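Local coordinates for protein triosephosphate isomerase (Trichomonas vaginalis, PDB 4O4V) that probably interconverts D-glyceraldehyde 3-phosphate and dihydroxyacetone phosphate as a homodimeric TIM-barrel enzyme of glycolysis and gluconeogenesis, at residues E63-K68 with V77-I82; Y165-A170 with I207-S212. One frame throughout, in Å; residues are numbered along the deposited sequence.

Interaction 1: E63-K68 with V77-I82; sequences ENVFTK and VTVPMI
Phe66 meets Val77 and Thr78 through its backbone and CB, while its ring leaves the contact: CG stands anti to the backbone N (chi1 -168°), turning the ring toward Phe73 and helix 105-117. One ring face carries the hydroxyl of its neighbour, Thr67 OG1 lying 3.5 Å above the plane and over the centre; the ring of Phe73 meets it with planes at about 45°. Phe66 N donates to Val77 O at 3.1 Å. Beside this bond Val65 supplies the apolar half. Val65 CG1 presses on Ile82 CD1 at 3.4 Å, tighter than usual for two methyls, the side chains crossing near a right angle. On the other branch, Val65 CG2 reaches Val79 CG2 at 3.9 Å. Together the two segments close the base of loop 3 of the TIM barrel, the excursion after strand 59-62 that docks into the second subunit in this family; Ile82 also packs on Ile45 of that subunit. A water clamps the start of helix 79-83, accepting from Val79 N at 2.9 Å and donating to both Phe66 O and Lys68 O. Thr78, at the N-cap position, sends OG1 to Pro69 O instead of capping the helix, and Thr78 CG2 lies against Lys68 O at 3.2 Å. Thr78 N donates weakly to Met81 SD, one turn further on.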
ATOM      1  N   GLU A  63      -6.432  -4.760   4.072  1.00  6.45           N
ATOM      2  CA  GLU A  63      -5.680  -4.465   5.290  1.00  6.77           C
ATOM      3  C   GLU A  63      -5.504  -2.965   5.539  1.00  6.72           C
ATOM      4  O   GLU A  63      -4.983  -2.556   6.581  1.00  7.33           O
ATOM      5  CB  GLU A  63      -4.306  -5.136   5.283  1.00  6.39           C
ATOM      6  CG  GLU A  63      -4.384  -6.673   5.398  1.00  6.60           C
ATOM      7  CD  GLU A  63      -3.024  -7.339   5.417  1.00  6.79           C
ATOM      8  OE1 GLU A  63      -2.014  -6.683   5.705  1.00  7.76           O
ATOM      9  OE2 GLU A  63      -2.974  -8.584   5.130  1.00  7.30           O
ATOM     10  N   ASN A  64      -5.936  -2.161   4.577  1.00  6.61           N
ATOM     11  CA  ASN A  64      -5.825  -0.704   4.590  1.00  7.23           C
ATOM     12  C   ASN A  64      -6.547  -0.188   3.348  1.00  7.25           C
ATOM     13  O   ASN A  64      -6.724  -0.944   2.390  1.00  7.71           O
ATOM     14  CB  ASN A  64      -4.353  -0.272   4.546  1.00  7.55           C
ATOM     15  CG  ASN A  64      -4.166   1.215   4.652  1.00  7.95           C
ATOM     16  OD1 ASN A  64      -4.841   1.867   5.421  1.00  8.80           O
ATOM     17  ND2 ASN A  64      -3.234   1.748   3.857  1.00  9.64           N
ATOM     18  N   VAL A  65      -6.872   1.100   3.332  1.00  7.24           N
ATOM     19  CA  VAL A  65      -7.335   1.804   2.127  1.00  8.20           C
ATOM     20  C   VAL A  65      -6.882   3.243   2.245  1.00  8.20           C
ATOM     21  O   VAL A  65      -6.567   3.729   3.339  1.00  9.78           O
ATOM     22  CB  VAL A  65      -8.874   1.782   1.957  1.00  9.64           C
ATOM     23  CG1 VAL A  65      -9.419   0.401   1.855  1.00 12.96           C
ATOM     24  CG2 VAL A  65      -9.587   2.518   3.064  1.00 11.12           C
ATOM     25  N   PHE A  66      -6.850   3.965   1.133  1.00  8.83           N
ATOM     26  CA  PHE A  66      -6.545   5.390   1.167  1.00  8.45           C
ATOM     27  C   PHE A  66      -7.825   6.221   1.415  1.00  8.34           C
ATOM     28  O   PHE A  66      -8.893   5.680   1.606  1.00  9.57           O
ATOM     29  CB  PHE A  66      -5.803   5.772  -0.135  1.00  8.84           C
ATOM     30  CG  PHE A  66      -5.181   7.130  -0.113  1.00  9.12           C
ATOM     31  CD1 PHE A  66      -4.233   7.489   0.826  1.00  9.99           C
ATOM     32  CD2 PHE A  66      -5.548   8.085  -1.061  1.00  9.33           C
ATOM     33  CE1 PHE A  66      -3.675   8.739   0.828  1.00 10.29           C
ATOM     34  CE2 PHE A  66      -4.992   9.329  -1.046  1.00  9.99           C
ATOM     35  CZ  PHE A  66      -4.077   9.669  -0.119  1.00 10.56           C
ATOM     36  N   THR A  67      -7.693   7.548   1.462  1.00  9.85           N
ATOM     37  CA  THR A  67      -8.787   8.463   1.813  1.00  9.48           C
ATOM     38  C   THR A  67      -9.586   8.997   0.629  1.00 10.31           C
ATOM     39  O   THR A  67     -10.580   9.688   0.828  1.00 11.73           O
ATOM     40  CB  THR A  67      -8.215   9.679   2.511  1.00 10.63           C
ATOM     41  OG1 THR A  67      -7.139  10.152   1.706  1.00 11.50           O
ATOM     42  CG2 THR A  67      -7.735   9.362   3.935  1.00 11.68           C
ATOM     43  N   LYS A  68      -9.156   8.713  -0.588  1.00  9.96           N
ATOM     44  CA  LYS A  68      -9.739   9.284  -1.797  1.00 10.89           C
ATOM     45  C   LYS A  68     -10.157   8.187  -2.767  1.00 10.25           C
ATOM     46  O   LYS A  68      -9.632   7.076  -2.680  1.00 10.42           O
ATOM     47  CB  LYS A  68      -8.684  10.178  -2.471  1.00 12.40           C
ATOM     48  CG  LYS A  68      -8.159  11.317  -1.597  1.00 15.82           C
ATOM     49  CD  LYS A  68      -9.193  12.383  -1.306  1.00 20.80           C
ATOM     50  CE  LYS A  68      -8.547  13.548  -0.556  1.00 27.13           C
ATOM     51  NZ  LYS A  68      -9.500  14.645  -0.263  1.00 35.43           N
ATOM     52  N   VAL A  77      -3.928   2.102  -2.817  1.00  6.78           N
ATOM     53  CA  VAL A  77      -5.114   1.387  -3.299  1.00  7.43           C
ATOM     54  C   VAL A  77      -6.334   1.997  -2.652  1.00  7.73           C
ATOM     55  O   VAL A  77      -6.308   2.373  -1.482  1.00  8.31           O
ATOM     56  CB  VAL A  77      -5.003  -0.126  -2.988  1.00  7.17           C
ATOM     57  CG1 VAL A  77      -6.287  -0.869  -3.321  1.00  8.46           C
ATOM     58  CG2 VAL A  77      -3.823  -0.711  -3.769  1.00  9.35           C
ATOM     59  N   THR A  78      -7.398   2.162  -3.430  1.00  7.23           N
ATOM     60  CA  THR A  78      -8.568   2.913  -2.983  1.00  7.49           C
ATOM     61  C   THR A  78      -9.810   2.033  -2.874  1.00  7.63           C
ATOM     62  O   THR A  78      -9.910   0.923  -3.430  1.00  8.10           O
ATOM     63  CB  THR A  78      -8.836   4.067  -3.919  1.00  8.05           C
ATOM     64  OG1 THR A  78      -9.259   3.530  -5.182  1.00  9.25           O
ATOM     65  CG2 THR A  78      -7.615   4.958  -4.092  1.00  8.78           C
ATOM     66  N   VAL A  79     -10.792   2.553  -2.143  1.00  8.01           N
ATOM     67  CA  VAL A  79     -12.062   1.870  -1.911  1.00  8.50           C
ATOM     68  C   VAL A  79     -12.739   1.388  -3.194  1.00  8.36           C
ATOM     69  O   VAL A  79     -13.104   0.213  -3.279  1.00  9.09           O
ATOM     70  CB  VAL A  79     -12.988   2.714  -1.036  1.00  9.63           C
ATOM     71  CG1 VAL A  79     -14.418   2.159  -1.033  1.00 10.91           C
ATOM     72  CG2 VAL A  79     -12.441   2.796   0.398  1.00 10.99           C
ATOM     73  N   PRO A  80     -12.902   2.249  -4.213  1.00  9.06           N
ATOM     74  CA  PRO A  80     -13.584   1.734  -5.419  1.00  9.56           C
ATOM     75  C   PRO A  80     -12.854   0.551  -6.064  1.00  8.88           C
ATOM     76  O   PRO A  80     -13.489  -0.320  -6.643  1.00  9.46           O
ATOM     77  CB  PRO A  80     -13.613   2.948  -6.355  1.00 12.00           C
ATOM     78  CG  PRO A  80     -13.468   4.162  -5.426  1.00 16.09           C
ATOM     79  CD  PRO A  80     -12.667   3.706  -4.284  1.00  9.98           C
ATOM     80  N   MET A  81     -11.523   0.532  -5.998  1.00  8.26           N
ATOM     81  CA  MET A  81     -10.770  -0.551  -6.631  1.00  7.91           C
ATOM     82  C   MET A  81     -11.106  -1.868  -5.940  1.00  8.19           C
ATOM     83  O   MET A  81     -11.343  -2.890  -6.586  1.00  8.88           O
ATOM     84  CB  MET A  81      -9.279  -0.298  -6.536  1.00  8.09           C
ATOM     85  CG  MET A  81      -8.767   0.961  -7.198  1.00  7.69           C
ATOM     86  SD  MET A  81      -7.014   1.166  -6.824  1.00  7.77           S
ATOM     87  CE  MET A  81      -6.734   2.815  -7.497  1.00  8.80           C
ATOM     88  N   ILE A  82     -11.089  -1.853  -4.619  1.00  7.86           N
ATOM     89  CA  ILE A  82     -11.392  -3.020  -3.806  1.00  8.47           C
ATOM     90  C   ILE A  82     -12.835  -3.455  -4.032  1.00  8.80           C
ATOM     91  O   ILE A  82     -13.111  -4.641  -4.244  1.00  8.71           O
ATOM     92  CB  ILE A  82     -11.094  -2.694  -2.335  1.00  9.24           C
ATOM     93  CG1 ILE A  82      -9.582  -2.474  -2.127  1.00  9.48           C
ATOM     94  CG2 ILE A  82     -11.623  -3.769  -1.399  1.00 11.60           C
ATOM     95  CD1 ILE A  82      -9.290  -1.641  -0.893  1.00 12.43           C
TER
HETATM   96  O   HOH W   1      -9.817   4.955  -0.908  1.00 11.14           O

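Interaction 2: Y165-A170 with I207-S212; sequences YEPIWA and ILYGGS
Tyr165 and Tyr209 stand side by side on one face of the barrel sheet, each with CG anti to its backbone N (chi1 172° and -179°), an orientation that carries both rings out toward helix 179-197. They touch at an edge: Tyr209 CD1 comes near the plane of the Tyr165 ring, 4.3 Å from Tyr165 CD2, without stacking. Farther along, Pro167 crosses Tyr209 at about a right angle, Pro167 CG being 3.6 Å from Tyr209 OH, while Pro167 CD sits 3.4 Å from Gly211 CA. Gly211 N lies over the centre of the Tyr209 ring, and Pro167 approaches obliquely from that same side. Two backbone bonds flank Tyr165 as a parallel-sheet pair: Tyr165 N donates to Leu208 O at 2.9 Å, and Gly210 N to Tyr165 O at 2.7 Å. Tyr165 OH accepts from Trp169 NE1 at 3.1 Å, in the indole plane, and also hydrogen-bonds Glu128 OE1. The segment 165-170 belongs to the family's signature sequence, in which relatives carry their catalytic glutamate at the position of Glu166; here its CB leaves the backbone away from 207-212, and OE1 hydrogen-bonds Ser95 OG. Pro167 centres an inverse gamma turn and has no N-H to continue the ladder. Sheet pairing therefore gives way, within two residues of Tyr165, to apolar packing of a proline on tyrosine and glycine, and Glu166 leaves the strand end from a backbone pinned immediately before it.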
ATOM      1  N   TYR A 165      -9.431  -3.999  19.816  1.00  7.00           N
ATOM      2  CA  TYR A 165      -8.489  -3.522  20.816  1.00  6.59           C
ATOM      3  C   TYR A 165      -7.180  -4.307  20.755  1.00  6.94           C
ATOM      4  O   TYR A 165      -7.167  -5.543  20.923  1.00  7.41           O
ATOM      5  CB  TYR A 165      -9.078  -3.708  22.222  1.00  7.87           C
ATOM      6  CG  TYR A 165      -8.056  -3.396  23.297  1.00  7.33           C
ATOM      7  CD1 TYR A 165      -7.586  -2.109  23.479  1.00  8.56           C
ATOM      8  CD2 TYR A 165      -7.468  -4.387  24.056  1.00  8.39           C
ATOM      9  CE1 TYR A 165      -6.579  -1.830  24.406  1.00  8.71           C
ATOM     10  CE2 TYR A 165      -6.480  -4.115  24.982  1.00  8.34           C
ATOM     11  CZ  TYR A 165      -6.030  -2.844  25.159  1.00  7.93           C
ATOM     12  OH  TYR A 165      -5.005  -2.624  26.067  1.00  8.62           O
ATOM     13  N   GLU A 166      -6.086  -3.586  20.580  1.00  6.90           N
ATOM     14  CA  GLU A 166      -4.732  -4.154  20.490  1.00  7.47           C
ATOM     15  C   GLU A 166      -3.953  -3.720  21.724  1.00  7.41           C
ATOM     16  O   GLU A 166      -3.685  -2.532  21.905  1.00  7.63           O
ATOM     17  CB  GLU A 166      -3.997  -3.632  19.252  1.00  7.59           C
ATOM     18  CG  GLU A 166      -4.648  -3.998  17.953  1.00 10.75           C
ATOM     19  CD  GLU A 166      -3.752  -3.514  16.813  1.00 11.42           C
ATOM     20  OE1 GLU A 166      -2.673  -4.166  16.550  1.00 14.84           O
ATOM     21  OE2 GLU A 166      -3.961  -2.396  16.339  1.00  9.91           O
ATOM     22  N   PRO A 167      -3.539  -4.675  22.566  1.00  7.57           N
ATOM     23  CA  PRO A 167      -2.712  -4.328  23.712  1.00  7.76           C
ATOM     24  C   PRO A 167      -1.264  -4.113  23.249  1.00  7.25           C
ATOM     25  O   PRO A 167      -0.414  -5.009  23.382  1.00  8.06           O
ATOM     26  CB  PRO A 167      -2.879  -5.553  24.612  1.00  8.94           C
ATOM     27  CG  PRO A 167      -3.053  -6.676  23.688  1.00 10.10           C
ATOM     28  CD  PRO A 167      -3.893  -6.107  22.542  1.00  8.49           C
ATOM     29  N   ILE A 168      -0.965  -2.955  22.724  1.00  7.58           N
ATOM     30  CA  ILE A 168       0.332  -2.699  22.115  1.00  8.36           C
ATOM     31  C   ILE A 168       1.427  -2.803  23.182  1.00  8.46           C
ATOM     32  O   ILE A 168       2.565  -3.234  22.888  1.00 10.17           O
ATOM     33  CB  ILE A 168       0.342  -1.351  21.379  1.00  9.64           C
ATOM     34  CG1 ILE A 168      -0.684  -1.344  20.241  1.00  9.09           C
ATOM     35  CG2 ILE A 168       1.761  -1.044  20.821  1.00 13.58           C
ATOM     36  CD1 ILE A 168      -0.929   0.027  19.632  1.00 11.45           C
ATOM     37  N   TRP A 169       1.089  -2.492  24.417  1.00  8.59           N
ATOM     38  CA  TRP A 169       1.969  -2.657  25.560  1.00  9.35           C
ATOM     39  C   TRP A 169       2.432  -4.077  25.787  1.00  8.85           C
ATOM     40  O   TRP A 169       3.350  -4.264  26.610  1.00 10.68           O
ATOM     41  CB  TRP A 169       1.213  -2.171  26.802  1.00  9.62           C
ATOM     42  CG  TRP A 169      -0.058  -2.866  27.092  1.00  8.97           C
ATOM     43  CD1 TRP A 169      -1.313  -2.524  26.652  1.00  9.00           C
ATOM     44  CD2 TRP A 169      -0.240  -4.003  27.925  1.00  9.55           C
ATOM     45  NE1 TRP A 169      -2.239  -3.392  27.139  1.00  9.30           N
ATOM     46  CE2 TRP A 169      -1.614  -4.294  27.954  1.00 10.01           C
ATOM     47  CE3 TRP A 169       0.634  -4.806  28.677  1.00 12.27           C
ATOM     48  CZ2 TRP A 169      -2.132  -5.331  28.694  1.00 12.30           C
ATOM     49  CZ3 TRP A 169       0.106  -5.835  29.403  1.00 13.57           C
ATOM     50  CH2 TRP A 169      -1.250  -6.083  29.417  1.00 13.26           C
ATOM     51  N   ALA A 170       1.804  -5.046  25.144  1.00  8.54           N
ATOM     52  CA  ALA A 170       2.167  -6.453  25.256  1.00  9.95           C
ATOM     53  C   ALA A 170       2.811  -6.985  23.973  1.00 11.51           C
ATOM     54  O   ALA A 170       3.011  -8.207  23.876  1.00 15.34           O
ATOM     55  CB  ALA A 170       0.985  -7.294  25.669  1.00 12.30           C
ATOM     56  N   ILE A 207     -16.872  -5.719  19.537  1.00  6.81           N
ATOM     57  CA  ILE A 207     -15.571  -5.290  20.039  1.00  6.86           C
ATOM     58  C   ILE A 207     -14.693  -6.527  20.152  1.00  7.09           C
ATOM     59  O   ILE A 207     -15.030  -7.494  20.841  1.00  7.98           O
ATOM     60  CB  ILE A 207     -15.677  -4.538  21.368  1.00  6.55           C
ATOM     61  CG1 ILE A 207     -16.636  -3.349  21.219  1.00  8.47           C
ATOM     62  CG2 ILE A 207     -14.277  -4.062  21.819  1.00  8.32           C
ATOM     63  CD1 ILE A 207     -16.988  -2.674  22.531  1.00  9.26           C
ATOM     64  N   LEU A 208     -13.575  -6.520  19.439  1.00  6.85           N
ATOM     65  CA  LEU A 208     -12.697  -7.668  19.312  1.00  6.24           C
ATOM     66  C   LEU A 208     -11.457  -7.506  20.143  1.00  5.89           C
ATOM     67  O   LEU A 208     -10.958  -6.400  20.355  1.00  7.12           O
ATOM     68  CB  LEU A 208     -12.211  -7.852  17.867  1.00  7.33           C
ATOM     69  CG  LEU A 208     -13.242  -7.678  16.761  1.00  7.12           C
ATOM     70  CD1 LEU A 208     -12.560  -7.885  15.414  1.00  7.48           C
ATOM     71  CD2 LEU A 208     -14.421  -8.627  16.957  1.00  7.62           C
ATOM     72  N   TYR A 209     -10.910  -8.615  20.606  1.00  6.32           N
ATOM     73  CA  TYR A 209      -9.562  -8.649  21.177  1.00  7.02           C
ATOM     74  C   TYR A 209      -8.558  -8.951  20.085  1.00  6.06           C
ATOM     75  O   TYR A 209      -8.685  -9.924  19.337  1.00  7.14           O
ATOM     76  CB  TYR A 209      -9.485  -9.692  22.283  1.00  7.50           C
ATOM     77  CG  TYR A 209      -8.113  -9.751  22.916  1.00  7.45           C
ATOM     78  CD1 TYR A 209      -7.590  -8.675  23.624  1.00  8.21           C
ATOM     79  CD2 TYR A 209      -7.313 -10.863  22.756  1.00  8.33           C
ATOM     80  CE1 TYR A 209      -6.331  -8.731  24.218  1.00  8.78           C
ATOM     81  CE2 TYR A 209      -6.027 -10.932  23.339  1.00  9.39           C
ATOM     82  CZ  TYR A 209      -5.558  -9.848  24.066  1.00  8.45           C
ATOM     83  OH  TYR A 209      -4.317  -9.875  24.653  1.00 10.07           O
ATOM     84  N   GLY A 210      -7.588  -8.048  19.957  1.00  6.92           N
ATOM     85  CA  GLY A 210      -6.564  -8.091  18.930  1.00  7.57           C
ATOM     86  C   GLY A 210      -5.167  -8.274  19.458  1.00  8.39           C
ATOM     87  O   GLY A 210      -4.194  -7.952  18.754  1.00  9.59           O
ATOM     88  N   GLY A 211      -5.017  -8.801  20.659  1.00  8.86           N
ATOM     89  CA  GLY A 211      -3.717  -9.209  21.164  1.00  8.63           C
ATOM     90  C   GLY A 211      -3.394 -10.611  20.699  1.00  9.39           C
ATOM     91  O   GLY A 211      -3.948 -11.086  19.695  1.00 11.99           O
ATOM     92  N   SER A 212      -2.495 -11.305  21.371  1.00  9.47           N
ATOM     93  CA  SER A 212      -2.074 -12.641  20.967  1.00 10.44           C
ATOM     94  C   SER A 212      -3.195 -13.638  21.226  1.00  9.72           C
ATOM     95  O   SER A 212      -3.618 -13.856  22.367  1.00 11.92           O
ATOM     96  CB  SER A 212      -0.826 -13.056  21.724  1.00 11.55           C
ATOM     97  OG  SER A 212      -0.517 -14.403  21.361  1.00 14.16           O
TER

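In the fold
Interactions 1 and 2 lie on opposite sides of the chain's centre, their own centres 24 Å apart and their nearest atoms about 10 Å apart, with no touch between them. Interaction 1 joins the loop after strand 59-62 to the start of helix 79-83; interaction 2 joins the ends of neighbouring strands 161-165 and 207-209. Interaction 1, farther out at 16 Å from the chain centre, looks to the second subunit, where Glu63 bonds Gly75 N of that chain. Interaction 2, 10 Å from the centre, touches no other chain and lies at the carboxyl ends of the strands, where the active site lies in this family. The Tyr209 side chain is about 9 Å from a bound sodium ion.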